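Local coordinates for protein prgH (Salmonella enterica subsp. enterica serovar Typhimurium, PDB 4G2S) that probably helps build the inner-membrane ring of the type III secretion basal body, with a cytoplasmic forkhead-associated (FHA) fold at its N-terminal end, at residues F63-D68 / L100-R105; L76-E81 / I95-L100; Q90-I95 / I104-E109. All coordinates share one frame; numbering follows the deposited sequence.

Contact 1: F63-D68 / L100-R105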
loop_
_atom_site.group_PDB
_atom_site.type_symbol
_atom_site.label_atom_id
_atom_site.label_comp_id
_atom_site.label_asym_id
_atom_site.label_seq_id
_atom_site.Cartn_x
_atom_site.Cartn_y
_atom_site.Cartn_z
ATOM N N PHE A 63 -2.136 -19.308 -14.600
ATOM C CA PHE A 63 -2.995 -20.412 -14.937
ATOM C C PHE A 63 -4.407 -20.229 -14.389
ATOM O O PHE A 63 -4.584 -19.455 -13.455
ATOM C CB PHE A 63 -2.374 -21.733 -14.476
ATOM C CG PHE A 63 -2.212 -21.865 -12.994
ATOM C CD1 PHE A 63 -3.156 -22.444 -12.209
ATOM C CD2 PHE A 63 -1.025 -21.440 -12.394
ATOM C CE1 PHE A 63 -2.976 -22.638 -10.838
ATOM C CE2 PHE A 63 -0.827 -21.613 -11.040
ATOM C CZ PHE A 63 -1.816 -22.166 -10.226
ATOM N N GLU A 64 -5.385 -20.942 -14.972
ATOM C CA GLU A 64 -6.738 -20.996 -14.438
ATOM C C GLU A 64 -7.057 -22.392 -14.047
ATOM O O GLU A 64 -6.769 -23.347 -14.768
ATOM C CB GLU A 64 -7.802 -20.487 -15.423
ATOM C CG GLU A 64 -7.460 -19.177 -16.126
ATOM C CD GLU A 64 -8.653 -18.598 -16.879
ATOM O OE1 GLU A 64 -8.671 -17.401 -17.193
ATOM O OE2 GLU A 64 -9.665 -19.330 -17.059
ATOM N N ILE A 65 -7.722 -22.505 -12.920
ATOM C CA ILE A 65 -8.384 -23.738 -12.516
ATOM C C ILE A 65 -9.886 -23.643 -12.730
ATOM O O ILE A 65 -10.565 -22.659 -12.326
ATOM C CB ILE A 65 -8.012 -24.135 -11.073
ATOM C CG1 ILE A 65 -6.496 -24.332 -11.026
ATOM C CG2 ILE A 65 -8.783 -25.395 -10.661
ATOM C CD1 ILE A 65 -6.000 -25.094 -9.839
ATOM N N GLN A 66 -10.402 -24.660 -13.439
ATOM C CA GLN A 66 -11.833 -24.734 -13.742
ATOM C C GLN A 66 -12.475 -25.938 -13.063
ATOM O O GLN A 66 -12.055 -27.054 -13.310
ATOM C CB GLN A 66 -12.064 -24.882 -15.242
ATOM C CG GLN A 66 -13.508 -24.724 -15.617
ATOM C CD GLN A 66 -13.755 -24.717 -17.121
ATOM O OE1 GLN A 66 -12.838 -24.592 -17.926
ATOM N NE2 GLN A 66 -15.020 -24.811 -17.496
ATOM N N VAL A 67 -13.512 -25.692 -12.278
ATOM C CA VAL A 67 -14.197 -26.712 -11.464
ATOM C C VAL A 67 -15.598 -26.690 -12.042
ATOM O O VAL A 67 -16.306 -25.663 -11.858
ATOM C CB VAL A 67 -14.250 -26.316 -9.981
ATOM C CG1 VAL A 67 -15.102 -27.272 -9.156
ATOM C CG2 VAL A 67 -12.850 -26.154 -9.371
ATOM N N ASP A 68 -15.994 -27.773 -12.754
ATOM C CA ASP A 68 -17.312 -27.794 -13.422
ATOM C C ASP A 68 -18.385 -27.718 -12.347
ATOM O O ASP A 68 -18.129 -27.983 -11.179
ATOM C CB ASP A 68 -17.537 -28.996 -14.403
ATOM C CG ASP A 68 -17.809 -30.357 -13.695
ATOM O OD1 ASP A 68 -17.458 -30.524 -12.499
ATOM O OD2 ASP A 68 -18.386 -31.275 -14.361
ATOM N N LEU A 100 6.132 -23.443 -10.550
ATOM C CA LEU A 100 5.309 -23.601 -9.386
ATOM C C LEU A 100 4.826 -25.029 -9.202
ATOM O O LEU A 100 4.460 -25.719 -10.187
ATOM C CB LEU A 100 4.099 -22.672 -9.488
ATOM C CG LEU A 100 3.290 -22.493 -8.250
ATOM C CD1 LEU A 100 4.099 -21.780 -7.157
ATOM C CD2 LEU A 100 2.017 -21.778 -8.625
ATOM N N LEU A 101 4.747 -25.450 -7.944
ATOM C CA LEU A 101 4.188 -26.755 -7.603
ATOM C C LEU A 101 2.964 -26.588 -6.664
ATOM O O LEU A 101 3.031 -25.942 -5.582
ATOM C CB LEU A 101 5.316 -27.617 -7.004
ATOM C CG LEU A 101 5.314 -29.126 -7.138
ATOM C CD1 LEU A 101 6.506 -29.722 -6.427
ATOM C CD2 LEU A 101 4.048 -29.633 -6.504
ATOM N N ILE A 102 1.823 -27.134 -7.100
ATOM C CA ILE A 102 0.579 -26.999 -6.378
ATOM C C ILE A 102 -0.023 -28.342 -6.190
ATOM O O ILE A 102 0.355 -29.301 -6.798
ATOM C CB ILE A 102 -0.458 -26.120 -7.135
ATOM C CG1 ILE A 102 -0.883 -26.788 -8.441
ATOM C CG2 ILE A 102 0.128 -24.749 -7.507
ATOM C CD1 ILE A 102 -2.032 -26.036 -9.123
ATOM N N LEU A 103 -1.068 -28.381 -5.389
ATOM C CA LEU A 103 -1.759 -29.594 -5.127
ATOM C C LEU A 103 -3.211 -29.161 -4.953
ATOM O O LEU A 103 -3.422 -28.107 -4.393
ATOM C CB LEU A 103 -1.170 -30.226 -3.842
ATOM C CG LEU A 103 -1.880 -31.539 -3.554
ATOM C CD1 LEU A 103 -0.869 -32.574 -3.081
ATOM C CD2 LEU A 103 -3.032 -31.381 -2.575
ATOM N N ILE A 104 -4.197 -29.882 -5.548
ATOM C CA ILE A 104 -5.615 -29.545 -5.403
ATOM C C ILE A 104 -6.233 -30.678 -4.552
ATOM O O ILE A 104 -6.100 -31.877 -4.904
ATOM C CB ILE A 104 -6.350 -29.417 -6.768
ATOM C CG1 ILE A 104 -5.668 -28.382 -7.681
ATOM C CG2 ILE A 104 -7.807 -29.067 -6.547
ATOM C CD1 ILE A 104 -6.104 -28.435 -9.150
ATOM N N ARG A 105 -6.867 -30.314 -3.439
ATOM C CA ARG A 105 -7.475 -31.289 -2.522
ATOM C C ARG A 105 -8.928 -30.922 -2.183
ATOM O O ARG A 105 -9.283 -29.755 -2.180
ATOM C CB ARG A 105 -6.667 -31.374 -1.217
ATOM C CG ARG A 105 -6.757 -30.140 -0.395
ATOM C CD ARG A 105 -5.837 -30.208 0.824
ATOM N NE ARG A 105 -6.098 -29.120 1.750
ATOM C CZ ARG A 105 -7.156 -29.021 2.529
ATOM N NH1 ARG A 105 -8.087 -29.961 2.538
ATOM N NH2 ARG A 105 -7.237 -28.022 3.383
#

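Contact 2: L76-E81 / I95-L100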
loop_
_atom_site.group_PDB
_atom_site.type_symbol
_atom_site.label_atom_id
_atom_site.label_comp_id
_atom_site.label_asym_id
_atom_site.label_seq_id
_atom_site.Cartn_x
_atom_site.Cartn_y
_atom_site.Cartn_z
ATOM N N LEU A 76 -7.007 -27.663 -15.608
ATOM C CA LEU A 76 -6.098 -26.571 -15.450
ATOM C C LEU A 76 -5.778 -25.998 -16.833
ATOM O O LEU A 76 -5.477 -26.762 -17.775
ATOM C CB LEU A 76 -4.893 -27.043 -14.701
ATOM C CG LEU A 76 -3.875 -25.946 -14.257
ATOM C CD1 LEU A 76 -3.293 -26.377 -12.966
ATOM C CD2 LEU A 76 -2.858 -25.840 -15.356
ATOM N N HIS A 77 -5.973 -24.685 -16.981
ATOM C CA HIS A 77 -5.581 -23.996 -18.206
ATOM C C HIS A 77 -4.323 -23.253 -17.945
ATOM O O HIS A 77 -4.330 -22.290 -17.157
ATOM C CB HIS A 77 -6.647 -23.036 -18.620
ATOM C CG HIS A 77 -7.965 -23.645 -18.748
ATOM N ND1 HIS A 77 -8.334 -24.305 -19.839
ATOM C CD2 HIS A 77 -9.066 -23.640 -17.904
ATOM C CE1 HIS A 77 -9.610 -24.720 -19.705
ATOM N NE2 HIS A 77 -10.054 -24.323 -18.531
ATOM N N GLU A 78 -3.220 -23.681 -18.561
ATOM C CA GLU A 78 -1.968 -22.926 -18.537
ATOM C C GLU A 78 -1.962 -21.851 -19.571
ATOM O O GLU A 78 -2.084 -22.168 -20.753
ATOM C CB GLU A 78 -0.780 -23.810 -18.909
ATOM C CG GLU A 78 -0.373 -24.786 -17.892
ATOM C CD GLU A 78 1.077 -25.266 -18.061
ATOM O OE1 GLU A 78 1.884 -24.827 -18.928
ATOM O OE2 GLU A 78 1.396 -26.069 -17.222
ATOM N N LEU A 79 -1.709 -20.593 -19.170
ATOM C CA LEU A 79 -1.789 -19.432 -20.092
ATOM C C LEU A 79 -0.469 -19.135 -20.778
ATOM O O LEU A 79 0.514 -18.844 -20.109
ATOM C CB LEU A 79 -2.277 -18.197 -19.373
ATOM C CG LEU A 79 -3.632 -18.431 -18.661
ATOM C CD1 LEU A 79 -4.127 -17.143 -17.990
ATOM C CD2 LEU A 79 -4.741 -19.035 -19.462
ATOM N N LYS A 80 -0.442 -19.271 -22.108
ATOM C CA LYS A 80 0.729 -18.921 -22.936
ATOM C C LYS A 80 0.457 -17.680 -23.804
ATOM O O LYS A 80 -0.592 -17.058 -23.692
ATOM C CB LYS A 80 1.039 -20.089 -23.843
ATOM C CG LYS A 80 1.279 -21.416 -23.106
ATOM C CD LYS A 80 2.084 -22.373 -23.996
ATOM C CE LYS A 80 2.023 -23.819 -23.515
ATOM N NZ LYS A 80 2.404 -23.962 -22.073
ATOM N N GLU A 81 1.382 -17.338 -24.707
ATOM C CA GLU A 81 1.188 -16.150 -25.545
ATOM C C GLU A 81 -0.034 -16.333 -26.468
ATOM O O GLU A 81 -0.038 -17.215 -27.362
ATOM C CB GLU A 81 2.416 -15.888 -26.418
ATOM C CG GLU A 81 3.711 -15.637 -25.641
ATOM C CD GLU A 81 4.231 -16.876 -24.898
ATOM O OE1 GLU A 81 3.938 -18.036 -25.322
ATOM O OE2 GLU A 81 4.914 -16.689 -23.859
ATOM N N ILE A 95 1.154 -31.032 -8.941
ATOM C CA ILE A 95 0.904 -30.556 -10.301
ATOM C C ILE A 95 1.947 -29.461 -10.511
ATOM O O ILE A 95 1.996 -28.470 -9.736
ATOM C CB ILE A 95 -0.517 -29.960 -10.353
ATOM C CG1 ILE A 95 -1.579 -31.033 -10.148
ATOM C CG2 ILE A 95 -0.752 -29.199 -11.635
ATOM C CD1 ILE A 95 -2.988 -30.456 -9.913
ATOM N N GLN A 96 2.781 -29.631 -11.518
ATOM C CA GLN A 96 3.756 -28.640 -11.903
ATOM C C GLN A 96 3.158 -27.644 -12.936
ATOM O O GLN A 96 2.723 -28.045 -14.004
ATOM C CB GLN A 96 4.975 -29.320 -12.497
ATOM C CG GLN A 96 6.115 -28.382 -12.721
ATOM C CD GLN A 96 7.459 -29.075 -12.762
ATOM O OE1 GLN A 96 7.572 -30.325 -12.724
ATOM N NE2 GLN A 96 8.496 -28.270 -12.875
ATOM N N VAL A 97 3.124 -26.364 -12.593
ATOM C CA VAL A 97 2.803 -25.290 -13.558
ATOM C C VAL A 97 3.926 -24.324 -13.668
ATOM O O VAL A 97 4.200 -23.581 -12.714
ATOM C CB VAL A 97 1.543 -24.485 -13.085
ATOM C CG1 VAL A 97 0.976 -23.672 -14.211
ATOM C CG2 VAL A 97 0.479 -25.383 -12.554
ATOM N N GLY A 98 4.577 -24.245 -14.819
ATOM C CA GLY A 98 5.884 -23.606 -14.885
ATOM C C GLY A 98 6.760 -24.136 -13.726
ATOM O O GLY A 98 6.843 -25.363 -13.530
ATOM N N GLU A 99 7.400 -23.243 -12.967
ATOM C CA GLU A 99 8.227 -23.682 -11.810
ATOM C C GLU A 99 7.426 -23.739 -10.504
ATOM O O GLU A 99 7.986 -24.028 -9.439
ATOM C CB GLU A 99 9.449 -22.759 -11.612
ATOM C CG GLU A 99 10.773 -23.482 -11.502
ATOM C CD GLU A 99 11.302 -23.969 -12.843
ATOM O OE1 GLU A 99 10.477 -24.263 -13.746
ATOM O OE2 GLU A 99 12.549 -24.085 -12.985
ATOM N N LEU A 100 6.132 -23.443 -10.550
ATOM C CA LEU A 100 5.309 -23.601 -9.386
ATOM C C LEU A 100 4.826 -25.029 -9.202
ATOM O O LEU A 100 4.460 -25.719 -10.187
ATOM C CB LEU A 100 4.099 -22.672 -9.488
ATOM C CG LEU A 100 3.290 -22.493 -8.250
ATOM C CD1 LEU A 100 4.099 -21.780 -7.157
ATOM C CD2 LEU A 100 2.017 -21.778 -8.625
#

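Contact 3: Q90-I95 / I104-E109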
loop_
_atom_site.group_PDB
_atom_site.type_symbol
_atom_site.label_atom_id
_atom_site.label_comp_id
_atom_site.label_asym_id
_atom_site.label_seq_id
_atom_site.Cartn_x
_atom_site.Cartn_y
_atom_site.Cartn_z
ATOM N N GLN A 90 -5.534 -34.417 -11.418
ATOM C CA GLN A 90 -6.013 -35.318 -10.392
ATOM C C GLN A 90 -5.832 -34.693 -9.025
ATOM O O GLN A 90 -4.882 -33.895 -8.795
ATOM C CB GLN A 90 -5.258 -36.639 -10.493
ATOM C CG GLN A 90 -5.339 -37.295 -11.867
ATOM C CD GLN A 90 -6.665 -37.025 -12.582
ATOM O OE1 GLN A 90 -7.740 -37.323 -12.049
ATOM N NE2 GLN A 90 -6.593 -36.419 -13.783
ATOM N N LEU A 91 -6.760 -35.020 -8.132
ATOM C CA LEU A 91 -6.678 -34.560 -6.769
ATOM C C LEU A 91 -5.515 -35.199 -6.016
ATOM O O LEU A 91 -5.128 -36.328 -6.281
ATOM C CB LEU A 91 -7.950 -34.850 -6.016
ATOM C CG LEU A 91 -9.211 -34.173 -6.509
ATOM C CD1 LEU A 91 -10.368 -34.700 -5.678
ATOM C CD2 LEU A 91 -9.171 -32.686 -6.340
ATOM N N ASN A 92 -4.963 -34.458 -5.061
ATOM C CA ASN A 92 -3.999 -34.977 -4.119
ATOM C C ASN A 92 -2.686 -35.395 -4.710
ATOM O O ASN A 92 -2.007 -36.272 -4.187
ATOM C CB ASN A 92 -4.585 -36.097 -3.267
ATOM C CG ASN A 92 -5.782 -35.644 -2.485
ATOM O OD1 ASN A 92 -5.866 -34.491 -2.084
ATOM N ND2 ASN A 92 -6.721 -36.535 -2.268
ATOM N N THR A 93 -2.295 -34.740 -5.776
ATOM C CA THR A 93 -1.018 -35.023 -6.376
ATOM C C THR A 93 -0.370 -33.726 -6.850
ATOM O O THR A 93 -1.050 -32.822 -7.363
ATOM C CB THR A 93 -1.152 -36.147 -7.474
ATOM O OG1 THR A 93 -0.265 -35.928 -8.587
ATOM C CG2 THR A 93 -2.557 -36.249 -8.003
ATOM N N PRO A 94 0.937 -33.619 -6.646
ATOM C CA PRO A 94 1.690 -32.499 -7.130
ATOM C C PRO A 94 1.488 -32.251 -8.627
ATOM O O PRO A 94 1.669 -33.148 -9.452
ATOM C CB PRO A 94 3.141 -32.891 -6.869
ATOM C CG PRO A 94 3.117 -34.000 -5.869
ATOM C CD PRO A 94 1.761 -34.606 -5.914
ATOM N N ILE A 95 1.154 -31.032 -8.941
ATOM C CA ILE A 95 0.904 -30.556 -10.301
ATOM C C ILE A 95 1.947 -29.461 -10.511
ATOM O O ILE A 95 1.996 -28.470 -9.736
ATOM C CB ILE A 95 -0.517 -29.960 -10.353
ATOM C CG1 ILE A 95 -1.579 -31.033 -10.148
ATOM C CG2 ILE A 95 -0.752 -29.199 -11.635
ATOM C CD1 ILE A 95 -2.988 -30.456 -9.913
ATOM N N ILE A 104 -4.197 -29.882 -5.548
ATOM C CA ILE A 104 -5.615 -29.545 -5.403
ATOM C C ILE A 104 -6.233 -30.678 -4.552
ATOM O O ILE A 104 -6.100 -31.877 -4.904
ATOM C CB ILE A 104 -6.350 -29.417 -6.768
ATOM C CG1 ILE A 104 -5.668 -28.382 -7.681
ATOM C CG2 ILE A 104 -7.807 -29.067 -6.547
ATOM C CD1 ILE A 104 -6.104 -28.435 -9.150
ATOM N N ARG A 105 -6.867 -30.314 -3.439
ATOM C CA ARG A 105 -7.475 -31.289 -2.522
ATOM C C ARG A 105 -8.928 -30.922 -2.183
ATOM O O ARG A 105 -9.283 -29.755 -2.180
ATOM C CB ARG A 105 -6.667 -31.374 -1.217
ATOM C CG ARG A 105 -6.757 -30.140 -0.395
ATOM C CD ARG A 105 -5.837 -30.208 0.824
ATOM N NE ARG A 105 -6.098 -29.120 1.750
ATOM C CZ ARG A 105 -7.156 -29.021 2.529
ATOM N NH1 ARG A 105 -8.087 -29.961 2.538
ATOM N NH2 ARG A 105 -7.237 -28.022 3.383
ATOM N N PRO A 106 -9.771 -31.933 -1.839
ATOM C CA PRO A 106 -11.018 -31.643 -1.184
ATOM C C PRO A 106 -10.805 -30.978 0.164
ATOM O O PRO A 106 -9.829 -31.305 0.882
ATOM C CB PRO A 106 -11.611 -33.009 -0.950
ATOM C CG PRO A 106 -10.978 -33.880 -1.959
ATOM C CD PRO A 106 -9.594 -33.376 -2.038
ATOM N N GLU A 107 -11.705 -30.089 0.519
ATOM C CA GLU A 107 -11.531 -29.327 1.734
ATOM C C GLU A 107 -11.403 -30.278 2.943
ATOM O O GLU A 107 -10.585 -30.068 3.841
ATOM C CB GLU A 107 -12.691 -28.372 1.901
ATOM C CG GLU A 107 -12.593 -27.475 3.130
ATOM C CD GLU A 107 -13.791 -26.547 3.229
ATOM O OE1 GLU A 107 -14.803 -26.819 2.540
ATOM O OE2 GLU A 107 -13.724 -25.542 3.971
ATOM N N SER A 108 -12.203 -31.345 2.904
ATOM C CA SER A 108 -12.254 -32.364 3.933
ATOM C C SER A 108 -11.032 -33.289 4.030
ATOM O O SER A 108 -10.913 -34.034 4.988
ATOM C CB SER A 108 -13.456 -33.239 3.637
ATOM O OG SER A 108 -13.286 -33.795 2.337
ATOM N N GLU A 109 -10.138 -33.267 3.051
ATOM C CA GLU A 109 -8.915 -34.106 3.080
ATOM C C GLU A 109 -7.613 -33.292 3.207
ATOM O O GLU A 109 -6.984 -32.929 2.168
ATOM C CB GLU A 109 -8.864 -34.975 1.824
ATOM C CG GLU A 109 -10.042 -35.963 1.724
ATOM C CD GLU A 109 -10.007 -36.885 0.498
ATOM O OE1 GLU A 109 -9.113 -36.675 -0.346
ATOM O OE2 GLU A 109 -10.867 -37.830 0.391
HETATM O O HOH W 1 -3.393 -32.313 -7.103
HETATM O O HOH W 2 -5.183 -33.998 0.674
#

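Contact 1: F63-D68 / L100-R105
L100 begins the second strand by setting its CD2 methyl against the F63 ring, 3.7 Å from CE2. The methyl meets this ring at its edge, near the ring plane, and the leucine side chain runs at about a right angle to that of the phenylalanine. Two residues on, I102 comes from the opposite direction to F63 and brings its CD1 to 3.9 Å from F63 CE1. The I102 chain is kinked at its first torsion (chi1 65°), which places CG1 between the backbone N and the carbonyl carbon, and is extended beyond it. The same CD1 also lies 4.1 Å from I65 CD1, so one methyl serves both neighbours of the first strand.

This is how the two sheets of the FHA β-sandwich meet: strands 63-67 and 100-105 belong to different sheets, run almost the same way with 12° between them, and lie 11.4 Å apart at closest approach of their axes. No hydrogen bond joins them across that gap, and apolar side chains do the packing. F30 stacks on the F63 ring from the neighbouring strand 26-33, and L76 joins both F63 and I102.

I104 closes the row. It meets I65 tip to tip, its CD1 only 3.4 Å from I65 CD1, tighter than ordinary methyl packing. In I65, CG1 stands beside the backbone N (chi1 -60°) and at the edge of the F63 ring, in its plane. The intervening E64 is instead salt-bridged to R27 and to R10 of the second subunit.

Contact 2: L76-E81 / I95-L100
E78 OE2 and the carbonyl O of Q96 come within 4.0 Å of each other, and both are partners of one group: R87 NH2, from the adjoining strand 83-88, forms a salt bridge with the carboxylate and a hydrogen bond with the carbonyl. The arginine thus probably offsets the carboxylate charge and the partial charge of the carbonyl, and ties the sheets together at their margin. The other carboxylate oxygen, E78 OE1, makes a salt bridge of 3.3 Å with K80 NZ, so each oxygen has a basic partner.

The stem of E78 is part of the packing too. It slides past V97 in the opposite direction, and E78 CG lies 4.1 Å from V97 CG1, with the carboxylate beyond it. The two branches of V97 divide the work: with CG1 anti to the backbone N (chi1 -164°), that methyl faces the glutamate, while CG2 meets L76 tip to tip at 3.9 Å from its CD1. The same L76 methyl passes I95, 4.0 Å from its CG2, and so bridges two residues of the short strand 95-97.

Beyond V97 the chain reverses in a type II' β turn to L100, with G98 at its second position, where the positive phi of 47° suits a residue without a side chain. Mutual backbone bonds close the hairpin, V97 N to L100 O at 2.8 Å and L100 N to V97 O at 2.9 Å.

Strands 76-80 and 95-97 cross at 18°, their axes 9.7 Å apart; strand 95-97 is the outermost of its sheet, F63 of strand 63-67 touches both L76 and V97, and strand 83-88, next to 74-80 at the edge of the other sheet, supplies R87.

Contact 3: Q90-I95 / I104-E109
N92 N donates to I104 O over 2.8 Å with an N-H...O angle of 167°, while L91 CA approaches the same oxygen at 3.3 Å, so a loop without regular structure lies against the end of strand 100-106. Water 1 extends this backbone link, accepting from I104 N and donating to Q90 O.

On the apolar side, L91 forks: CD2 packs on I104 CG2 at 3.9 Å, and CD1 meets P106 CG tip to tip at the same distance. Further in, the I95 and I104 side chains cross obliquely, with their CD1 atoms 3.8 Å apart.

The N92 amide uses both its ends. ND2 donates to E109 OE1 at 3.1 Å, with the oxygen close to the amide plane and met nearly along its C-O axis; OD1 takes a bond from water 2, which also donates to E109 O. E109 ends a type I β turn that starts at P106. R105 NH1 bonds to E107 O of this turn at 2.8 Å; the oxygen lies in the guanidinium plane, but NH1 comes from above the carbonyl plane. R105 NH2 is salt-bridged to E20.

The chemistry implies a graded join: buried I95-I104 packing, then direct backbone bonding, and at the exposed end an amide-carboxylate pair and a bridging water.

Contacts 1 and 2 illustrate one sandwich interface taken in two slices, their centres 9 Å apart. They share L100. Within one sheet E64 O and H77 N, at 2.7 Å, probably hydrogen-bond between strands 63-67 and 74-80; between the sheets F63 CD2 packs 3.5 Å from V97 CG1. Contact 3 lies about 9 Å from contact 1 and about 17 Å from contact 2, centre to centre. It shares I104 and R105 with contact 1, and I102 O to I95 N at 2.9 Å, probably a hydrogen bond, joins the start of strand 95-97, where the loop ends, to strand 100-106. Contact 2 is nested in the chain loop that contact 1 closes, whereas contacts 2 and 3 cross in sequence, sharing I95.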